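Local coordinates for prenyltransference for protein (Lavandula lanata, PDB 5HC8) that joins two dimethylallyl diphosphate units head-to-middle into lavandulyl diphosphate, probably as a member of the cis-prenyltransferase family, at residues 80-85 with 114-119; 86-91 with 119-124; 105-110 with 137-142. All blocks are in the same frame, centred on the assembly; numbering follows the deposited sequence.

How the contacts relate
Contacts 1 and 2 are successive sections of one interface, helix 74-89 against helix 115-128. Their centres lie about 8 Å apart, and they meet where Leu-117 CD1 packs on Leu-88 CD1. Contact 3, whose centre is about 12 and 13 Å from theirs, pairs strand 103-107 with strand 135-140 at the border of the six-stranded parallel sheet. Helix 115-128 ties the three together: it follows strand 103-107 and precedes strand 135-140 in the chain, and its Ile-121 rests on Ala-106. The segments of each pair of contacts alternate along the sequence. Helix 74-89, which lines the isoprenoid pocket with Leu-80 and Tyr-84, is thereby backed by the helix of a beta-alpha-beta unit.

Contact 1: residues 80-85 with 114-119; sequences LMRIYE and PEYLQD. With 61G (2-methylbuta-1,3-diene), chain D.
Arg-82 and Tyr-116 form a flat stack: the guanidinium covers one face of the phenol ring, centres 3.6 Å apart and planes 4° apart, a cation-pi contact with NH2 over the middle of the ring. Bends at chi2 and chi3 fold the arginine back over the ring, while Pro-114 CB lies on the opposite face. The charge has a second mate on its own helix, a salt bridge from Arg-82 NH2 to Glu-85 OE2 at 3.3 Å. The oxygen receives it on the syn side, and Glu-85 reaches it with an extended chain.

Apolar packing takes over deeper in. Met-81 lays its flexible chain across Pro-114, CG meeting CG at 3.7 Å; a proline, having no N-H to give, suits the N-cap position just before helix 115-128. The sulphur of Met-81 touches Leu-117 CD2 at 3.6 Å. The other branch of Leu-117, CD1, reaches Tyr-84 CB at 4.2 Å. Tyr-84 and Leu-80 in turn line the pocket of the bound 2-methylbuta-1,3-diene.

Were Tyr-116 cut back to an alanine, the guanidinium of Arg-82 would probably lose the flat surface it lies on, with a gap left between it and Pro-114. The chemistry implies a graded interface, with charge and aromatic stacking on the outer side and sulphur and methyl groups within, beside the pocket.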
loop_
_atom_site.group_PDB
_atom_site.type_symbol
_atom_site.label_atom_id
_atom_site.label_comp_id
_atom_site.label_asym_id
_atom_site.label_seq_id
_atom_site.Cartn_x
_atom_site.Cartn_y
_atom_site.Cartn_z
ATOM N N LEU A 80 -18.320 7.561 18.250
ATOM C CA LEU A 80 -16.957 7.902 17.808
ATOM C C LEU A 80 -16.790 9.405 17.593
ATOM O O LEU A 80 -15.827 9.974 18.016
ATOM C CB LEU A 80 -16.618 7.125 16.511
ATOM C CG LEU A 80 -16.375 5.623 16.719
ATOM C CD1 LEU A 80 -16.199 4.915 15.382
ATOM C CD2 LEU A 80 -15.166 5.381 17.621
ATOM N N MET A 81 -17.708 10.033 16.867
ATOM C CA MET A 81 -17.580 11.449 16.598
ATOM C C MET A 81 -17.516 12.233 17.902
ATOM O O MET A 81 -16.786 13.201 18.022
ATOM C CB MET A 81 -18.779 11.980 15.790
ATOM C CG MET A 81 -19.025 11.450 14.379
ATOM S SD MET A 81 -17.611 11.589 13.323
ATOM C CE MET A 81 -18.357 11.012 11.801
ATOM N N ARG A 82 -18.325 11.848 18.877
ATOM C CA ARG A 82 -18.399 12.595 20.149
ATOM C C ARG A 82 -17.096 12.423 20.970
ATOM O O ARG A 82 -16.562 13.355 21.540
ATOM C CB ARG A 82 -19.646 12.083 20.921
ATOM C CG ARG A 82 -20.527 13.118 21.567
ATOM C CD ARG A 82 -21.501 13.776 20.596
ATOM N NE ARG A 82 -21.309 15.234 20.660
ATOM C CZ ARG A 82 -22.163 16.172 20.232
ATOM N NH1 ARG A 82 -23.344 15.852 19.703
ATOM N NH2 ARG A 82 -21.823 17.458 20.339
ATOM N N ILE A 83 -16.571 11.206 20.982
ATOM C CA ILE A 83 -15.346 10.907 21.644
ATOM C C ILE A 83 -14.223 11.688 21.034
ATOM O O ILE A 83 -13.329 12.140 21.770
ATOM C CB ILE A 83 -14.999 9.448 21.471
ATOM C CG1 ILE A 83 -15.839 8.606 22.391
ATOM C CG2 ILE A 83 -13.568 9.216 21.866
ATOM C CD1 ILE A 83 -15.501 7.135 22.193
ATOM N N TYR A 84 -14.254 11.850 19.702
ATOM C CA TYR A 84 -13.193 12.604 19.045
ATOM C C TYR A 84 -13.294 14.090 19.391
ATOM O O TYR A 84 -12.283 14.764 19.514
ATOM C CB TYR A 84 -13.113 12.341 17.513
ATOM C CG TYR A 84 -12.807 10.876 17.211
ATOM C CD1 TYR A 84 -12.121 10.089 18.139
ATOM C CD2 TYR A 84 -13.251 10.256 16.049
ATOM C CE1 TYR A 84 -11.881 8.770 17.905
ATOM C CE2 TYR A 84 -12.987 8.922 15.825
ATOM C CZ TYR A 84 -12.306 8.214 16.757
ATOM O OH TYR A 84 -12.001 6.867 16.605
ATOM N N GLU A 85 -14.508 14.610 19.505
ATOM C CA GLU A 85 -14.671 16.001 19.910
ATOM C C GLU A 85 -14.078 16.216 21.289
ATOM O O GLU A 85 -13.358 17.157 21.561
ATOM C CB GLU A 85 -16.150 16.349 19.972
ATOM C CG GLU A 85 -16.363 17.794 20.437
ATOM C CD GLU A 85 -17.837 18.159 20.593
ATOM O OE1 GLU A 85 -18.200 19.316 20.321
ATOM O OE2 GLU A 85 -18.624 17.282 20.940
ATOM N N PRO A 114 -19.801 15.829 11.524
ATOM C CA PRO A 114 -20.669 16.768 12.239
ATOM C C PRO A 114 -20.016 18.131 12.455
ATOM O O PRO A 114 -18.801 18.244 12.816
ATOM C CB PRO A 114 -20.886 16.111 13.600
ATOM C CG PRO A 114 -20.423 14.709 13.492
ATOM C CD PRO A 114 -19.642 14.550 12.221
ATOM N N GLU A 115 -20.833 19.176 12.316
ATOM C CA GLU A 115 -20.324 20.523 12.421
ATOM C C GLU A 115 -19.553 20.712 13.706
ATOM O O GLU A 115 -18.570 21.427 13.715
ATOM C CB GLU A 115 -21.447 21.573 12.366
ATOM C CG GLU A 115 -22.168 21.654 11.030
ATOM C CD GLU A 115 -21.431 22.484 9.998
ATOM O OE1 GLU A 115 -20.382 23.082 10.323
ATOM O OE2 GLU A 115 -21.920 22.550 8.848
ATOM N N TYR A 116 -20.010 20.124 14.796
ATOM C CA TYR A 116 -19.314 20.284 16.034
ATOM C C TYR A 116 -17.878 19.733 16.027
ATOM O O TYR A 116 -17.013 20.177 16.814
ATOM C CB TYR A 116 -20.080 19.615 17.190
ATOM C CG TYR A 116 -20.236 18.105 17.163
ATOM C CD1 TYR A 116 -19.204 17.254 17.597
ATOM C CD2 TYR A 116 -21.434 17.522 16.755
ATOM C CE1 TYR A 116 -19.365 15.866 17.605
ATOM C CE2 TYR A 116 -21.599 16.152 16.746
ATOM C CZ TYR A 116 -20.565 15.320 17.172
ATOM O OH TYR A 116 -20.763 13.958 17.127
ATOM N N LEU A 117 -17.667 18.690 15.225
ATOM C CA LEU A 117 -16.366 18.005 15.172
ATOM C C LEU A 117 -15.477 18.807 14.287
ATOM O O LEU A 117 -14.268 18.985 14.586
ATOM C CB LEU A 117 -16.504 16.594 14.623
ATOM C CG LEU A 117 -15.185 15.765 14.516
ATOM C CD1 LEU A 117 -14.346 15.913 15.740
ATOM C CD2 LEU A 117 -15.522 14.277 14.412
ATOM N N GLN A 118 -16.067 19.333 13.222
ATOM C CA GLN A 118 -15.379 20.286 12.393
ATOM C C GLN A 118 -14.900 21.548 13.122
ATOM O O GLN A 118 -13.837 22.121 12.791
ATOM C CB GLN A 118 -16.229 20.685 11.224
ATOM C CG GLN A 118 -16.579 19.559 10.297
ATOM C CD GLN A 118 -17.296 20.088 9.070
ATOM O OE1 GLN A 118 -16.807 20.998 8.422
ATOM N NE2 GLN A 118 -18.442 19.519 8.739
ATOM N N ASP A 119 -15.688 21.965 14.105
ATOM C CA ASP A 119 -15.374 23.149 14.891
ATOM C C ASP A 119 -14.284 22.817 15.875
ATOM O O ASP A 119 -13.359 23.634 16.128
ATOM C CB ASP A 119 -16.624 23.614 15.689
ATOM C CG ASP A 119 -17.703 24.262 14.802
ATOM O OD1 ASP A 119 -17.383 24.689 13.654
ATOM O OD2 ASP A 119 -18.866 24.354 15.289
HETATM C CAC 61G D . -12.693 3.174 13.314
HETATM C CAE 61G D . -12.327 3.253 14.817
HETATM C CAB 61G D . -12.015 4.500 15.601
HETATM C CAD 61G D . -12.094 2.021 15.483
HETATM C CAA 61G D . -12.373 0.886 14.676
#

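Contact 2: residues 86-91 with 119-124; sequences DFLRSD and DAISYA
Where helix 74-89 runs out, it packs against the middle of helix 115-128, the connecting helix of a beta-alpha-beta unit, and Leu-88 and Arg-89 make the contact. Leu-88 points toward the other helix and carries the apolar part. Its CG stands beside the backbone N, opposite the carbonyl carbon (chi1 -69°), which lets CD1 press on Ile-121 CG1 at 3.5 Å. The same methyl lies 4.1 Å from Ala-120 CB. A leucine suits this place because its branched end packs against the small Ala-120, and Ala-120 lets the two backbones come close: the CA atoms of Leu-88 and Ala-120 are 6.2 Å apart. Ala-124, one turn further on, repeats the small side chain and brings its CB near Leu-88 O. That carbonyl oxygen is buried here with no partner in the model, a small cost in polar pairing.

Arg-89 closes the outer side. Its chain bends at chi3, and NH1 comes alongside Ala-120, 3.4 Å from its CA and 3.5 Å from its CB, so that the alanine backbone lies near the guanidinium plane, at its edge. This is van der Waals contact alone; the guanidinium makes neither a hydrogen bond nor a salt bridge to 119-124. Tyr-123 CD2 is more distant, 4.3 Å from the same NH1. A long, charged chain suits this exposed border, where its aliphatic part can leave the helix while the head remains near the surface.

Beneath the interface, Leu-88 and Ala-124 also touch Phe-104 on strand 103-107. A helix seated on a parallel sheet, with a second helix packed beside it, is the layered build of an alpha/beta fold.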
loop_
_atom_site.group_PDB
_atom_site.type_symbol
_atom_site.label_atom_id
_atom_site.label_comp_id
_atom_site.label_asym_id
_atom_site.label_seq_id
_atom_site.Cartn_x
_atom_site.Cartn_y
_atom_site.Cartn_z
ATOM N N ASP A 86 -14.430 15.336 22.181
ATOM C CA ASP A 86 -13.909 15.394 23.517
ATOM C C ASP A 86 -12.387 15.293 23.516
ATOM O O ASP A 86 -11.724 15.998 24.298
ATOM C CB ASP A 86 -14.556 14.273 24.330
ATOM C CG ASP A 86 -13.991 14.144 25.714
ATOM O OD1 ASP A 86 -14.129 15.102 26.496
ATOM O OD2 ASP A 86 -13.428 13.075 26.036
ATOM N N PHE A 87 -11.807 14.414 22.664
ATOM C CA PHE A 87 -10.341 14.240 22.642
ATOM C C PHE A 87 -9.629 15.545 22.238
ATOM O O PHE A 87 -8.630 15.949 22.853
ATOM C CB PHE A 87 -9.941 13.049 21.715
ATOM C CG PHE A 87 -8.483 13.058 21.299
ATOM C CD1 PHE A 87 -7.488 12.574 22.151
ATOM C CD2 PHE A 87 -8.121 13.540 20.060
ATOM C CE1 PHE A 87 -6.154 12.574 21.774
ATOM C CE2 PHE A 87 -6.780 13.553 19.660
ATOM C CZ PHE A 87 -5.801 13.078 20.515
ATOM N N LEU A 88 -10.175 16.183 21.220
ATOM C CA LEU A 88 -9.716 17.429 20.643
ATOM C C LEU A 88 -9.929 18.608 21.610
ATOM O O LEU A 88 -9.123 19.562 21.673
ATOM C CB LEU A 88 -10.488 17.718 19.315
ATOM C CG LEU A 88 -10.185 16.805 18.125
ATOM C CD1 LEU A 88 -11.049 17.140 16.906
ATOM C CD2 LEU A 88 -8.720 16.904 17.727
ATOM N N ARG A 89 -11.018 18.526 22.360
ATOM C CA ARG A 89 -11.311 19.554 23.343
ATOM C C ARG A 89 -10.454 19.511 24.631
ATOM O O ARG A 89 -10.057 20.568 25.104
ATOM C CB ARG A 89 -12.830 19.639 23.581
ATOM C CG ARG A 89 -13.447 20.410 22.438
ATOM C CD ARG A 89 -14.953 20.586 22.510
ATOM N NE ARG A 89 -15.362 21.986 22.388
ATOM C CZ ARG A 89 -15.068 22.838 21.386
ATOM N NH1 ARG A 89 -14.336 22.473 20.343
ATOM N NH2 ARG A 89 -15.509 24.102 21.435
ATOM N N SER A 90 -10.129 18.331 25.152
ATOM C CA SER A 90 -9.297 18.210 26.323
ATOM C C SER A 90 -7.836 17.861 25.994
ATOM O O SER A 90 -6.952 18.701 26.074
ATOM C CB SER A 90 -9.869 17.157 27.262
ATOM O OG SER A 90 -9.986 15.940 26.568
ATOM N N ASP A 91 -7.619 16.591 25.645
ATOM C CA ASP A 91 -6.279 16.026 25.454
ATOM C C ASP A 91 -5.479 16.822 24.457
ATOM O O ASP A 91 -4.335 17.162 24.712
ATOM C CB ASP A 91 -6.392 14.575 24.990
ATOM C CG ASP A 91 -6.979 13.694 26.037
ATOM O OD1 ASP A 91 -7.208 14.209 27.164
ATOM O OD2 ASP A 91 -7.178 12.487 25.774
ATOM N N ASP A 119 -15.688 21.965 14.105
ATOM C CA ASP A 119 -15.374 23.149 14.891
ATOM C C ASP A 119 -14.284 22.817 15.875
ATOM O O ASP A 119 -13.359 23.634 16.128
ATOM C CB ASP A 119 -16.624 23.614 15.689
ATOM C CG ASP A 119 -17.703 24.262 14.802
ATOM O OD1 ASP A 119 -17.383 24.689 13.654
ATOM O OD2 ASP A 119 -18.866 24.354 15.289
ATOM N N ALA A 120 -14.385 21.624 16.461
ATOM C CA ALA A 120 -13.340 21.187 17.390
ATOM C C ALA A 120 -11.937 21.038 16.736
ATOM O O ALA A 120 -10.895 21.400 17.329
ATOM C CB ALA A 120 -13.766 19.910 18.080
ATOM N N ILE A 121 -11.940 20.530 15.515
ATOM C CA ILE A 121 -10.757 20.459 14.664
ATOM C C ILE A 121 -10.245 21.888 14.408
ATOM O O ILE A 121 -9.099 22.177 14.701
ATOM C CB ILE A 121 -11.076 19.732 13.310
ATOM C CG1 ILE A 121 -11.267 18.212 13.533
ATOM C CG2 ILE A 121 -9.984 19.955 12.290
ATOM C CD1 ILE A 121 -11.968 17.506 12.402
ATOM N N SER A 122 -11.100 22.775 13.892
ATOM C CA SER A 122 -10.702 24.184 13.686
ATOM C C SER A 122 -10.084 24.807 14.892
ATOM O O SER A 122 -9.083 25.502 14.796
ATOM C CB SER A 122 -11.904 25.044 13.273
ATOM O OG SER A 122 -12.086 24.903 11.866
ATOM N N TYR A 123 -10.653 24.534 16.046
ATOM C CA TYR A 123 -10.153 25.149 17.263
ATOM C C TYR A 123 -8.739 24.654 17.527
ATOM O O TYR A 123 -7.787 25.458 17.651
ATOM C CB TYR A 123 -11.098 24.857 18.451
ATOM C CG TYR A 123 -10.514 25.113 19.842
ATOM C CD1 TYR A 123 -10.147 26.409 20.241
ATOM C CD2 TYR A 123 -10.367 24.063 20.775
ATOM C CE1 TYR A 123 -9.636 26.642 21.504
ATOM C CE2 TYR A 123 -9.850 24.281 22.060
ATOM C CZ TYR A 123 -9.473 25.568 22.427
ATOM O OH TYR A 123 -8.952 25.813 23.705
ATOM N N ALA A 124 -8.572 23.329 17.559
ATOM C CA ALA A 124 -7.261 22.757 17.851
ATOM C C ALA A 124 -6.189 23.108 16.824
ATOM O O ALA A 124 -5.015 23.209 17.156
ATOM C CB ALA A 124 -7.349 21.232 18.063
#

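Contact 3: residues 105-110 with 137-142; sequences SAIGDK and ILAVAY
Ile-107 holds CG1 between its backbone N and carbonyl carbon (chi1 66°), and this turns the branch onto the neighbouring strand, where CG1 meets Ile-137 CG2 at 3.6 Å and Ala-139 CB at 3.7 Å. In Tyr-142, CG lies opposite the backbone N (chi1 176°), setting the ring beside Ile-107 and pointing the same way, with Tyr-142 CD1 4.1 Å from Ile-107 CD1; the phenol OH is hydrogen-bonded to Asp-147 OD2. Beta-branched isoleucines suit the extended strands, and Ala-139 makes room for the longer side chain of Ile-107 beside it on the same face.

The backbones pair in parallel register, Ser-105 with Ile-137, Ala-106 with Leu-138 and Ile-107 with Ala-139. Leu-138 N donates a hydrogen bond to Ser-105 O, and Leu-138 O accepts one from Ile-107 N, both at 3.0 Å. Val-140 N then donates to Ile-107 O at 2.9 Å, almost in line with the carbonyl bond.

Beyond the paired residues, a hydrogen bond from Asp-109 N to Ala-141 O is 2.9 Å long and nearly straight, though the donor sits above the carbonyl plane. Gly-108, at phi 135°, lies 3.3 Å from Val-140 O through its CA; any side chain there would strike that oxygen. Lys-110 NZ curls back to hydrogen-bond Ala-106 O from above its carbonyl plane. Two adjacent parallel strands linked by helix 115-128 form the classic beta-alpha-beta crossover unit.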
loop_
_atom_site.group_PDB
_atom_site.type_symbol
_atom_site.label_atom_id
_atom_site.label_comp_id
_atom_site.label_asym_id
_atom_site.label_seq_id
_atom_site.Cartn_x
_atom_site.Cartn_y
_atom_site.Cartn_z
ATOM N N SER A 105 -3.034 18.980 13.134
ATOM C CA SER A 105 -3.811 19.088 11.919
ATOM C C SER A 105 -4.730 17.892 11.805
ATOM O O SER A 105 -4.448 16.857 12.379
ATOM C CB SER A 105 -2.971 19.094 10.679
ATOM O OG SER A 105 -1.985 20.066 10.661
ATOM N N ALA A 106 -5.832 18.054 11.083
ATOM C CA ALA A 106 -6.655 16.932 10.710
ATOM C C ALA A 106 -6.654 16.868 9.201
ATOM O O ALA A 106 -6.584 17.940 8.474
ATOM C CB ALA A 106 -8.085 16.994 11.293
ATOM N N ILE A 107 -6.620 15.621 8.704
ATOM C CA ILE A 107 -6.764 15.369 7.264
ATOM C C ILE A 107 -7.959 14.452 7.018
ATOM O O ILE A 107 -8.293 13.620 7.859
ATOM C CB ILE A 107 -5.506 14.833 6.587
ATOM C CG1 ILE A 107 -5.136 13.427 7.090
ATOM C CG2 ILE A 107 -4.370 15.845 6.758
ATOM C CD1 ILE A 107 -3.947 12.847 6.321
ATOM N N GLY A 108 -8.584 14.637 5.872
ATOM C CA GLY A 108 -9.695 13.827 5.421
ATOM C C GLY A 108 -10.824 14.693 4.869
ATOM O O GLY A 108 -10.664 15.901 4.742
ATOM N N ASP A 109 -11.944 14.052 4.546
ATOM C CA ASP A 109 -13.169 14.732 4.017
ATOM C C ASP A 109 -13.964 15.291 5.191
ATOM O O ASP A 109 -14.923 14.725 5.683
ATOM C CB ASP A 109 -13.960 13.766 3.160
ATOM C CG ASP A 109 -15.093 14.448 2.368
ATOM O OD1 ASP A 109 -15.364 15.633 2.607
ATOM O OD2 ASP A 109 -15.739 13.755 1.564
ATOM N N LYS A 110 -13.512 16.432 5.656
ATOM C CA LYS A 110 -13.997 16.969 6.924
ATOM C C LYS A 110 -15.449 17.447 6.795
ATOM O O LYS A 110 -16.180 17.479 7.767
ATOM C CB LYS A 110 -13.087 18.078 7.383
ATOM C CG LYS A 110 -11.775 17.523 7.849
ATOM C CD LYS A 110 -10.821 18.686 8.072
ATOM C CE LYS A 110 -9.818 18.848 6.948
ATOM N NZ LYS A 110 -8.622 19.540 7.505
ATOM N N ILE A 137 -1.030 14.528 13.145
ATOM C CA ILE A 137 -2.170 14.516 12.212
ATOM C C ILE A 137 -3.195 13.478 12.682
ATOM O O ILE A 137 -2.853 12.301 12.947
ATOM C CB ILE A 137 -1.743 14.199 10.790
ATOM C CG1 ILE A 137 -0.942 15.372 10.245
ATOM C CG2 ILE A 137 -2.957 13.958 9.848
ATOM C CD1 ILE A 137 -0.204 15.096 8.941
ATOM N N LEU A 138 -4.437 13.927 12.827
ATOM C CA LEU A 138 -5.565 13.042 13.033
ATOM C C LEU A 138 -6.218 12.906 11.651
ATOM O O LEU A 138 -6.699 13.861 11.104
ATOM C CB LEU A 138 -6.530 13.578 14.077
ATOM C CG LEU A 138 -7.735 12.679 14.333
ATOM C CD1 LEU A 138 -7.422 11.333 14.970
ATOM C CD2 LEU A 138 -8.730 13.438 15.168
ATOM N N ALA A 139 -6.183 11.706 11.104
ATOM C CA ALA A 139 -6.816 11.364 9.829
ATOM C C ALA A 139 -8.209 10.801 10.086
ATOM O O ALA A 139 -8.380 9.725 10.638
ATOM C CB ALA A 139 -5.934 10.367 9.050
ATOM N N VAL A 140 -9.207 11.558 9.654
ATOM C CA VAL A 140 -10.586 11.311 9.952
ATOM C C VAL A 140 -11.454 11.565 8.698
ATOM O O VAL A 140 -11.292 12.574 7.981
ATOM C CB VAL A 140 -10.944 12.115 11.230
ATOM C CG1 VAL A 140 -10.844 13.601 10.964
ATOM C CG2 VAL A 140 -12.227 11.665 11.809
ATOM N N ALA A 141 -12.293 10.566 8.369
ATOM C CA ALA A 141 -12.945 10.489 7.093
ATOM C C ALA A 141 -11.916 10.559 5.994
ATOM O O ALA A 141 -12.107 11.236 5.020
ATOM C CB ALA A 141 -14.004 11.618 6.918
ATOM N N TYR A 142 -10.795 9.869 6.193
ATOM C CA TYR A 142 -9.622 9.825 5.278
ATOM C C TYR A 142 -9.558 8.430 4.693
ATOM O O TYR A 142 -9.581 7.409 5.466
ATOM C CB TYR A 142 -8.279 10.069 6.038
ATOM C CG TYR A 142 -7.165 9.907 5.052
ATOM C CD1 TYR A 142 -6.833 10.955 4.178
ATOM C CD2 TYR A 142 -6.621 8.671 4.838
ATOM C CE1 TYR A 142 -5.915 10.781 3.180
ATOM C CE2 TYR A 142 -5.721 8.443 3.822
ATOM C CZ TYR A 142 -5.318 9.538 3.038
ATOM O OH TYR A 142 -4.498 9.277 1.993
#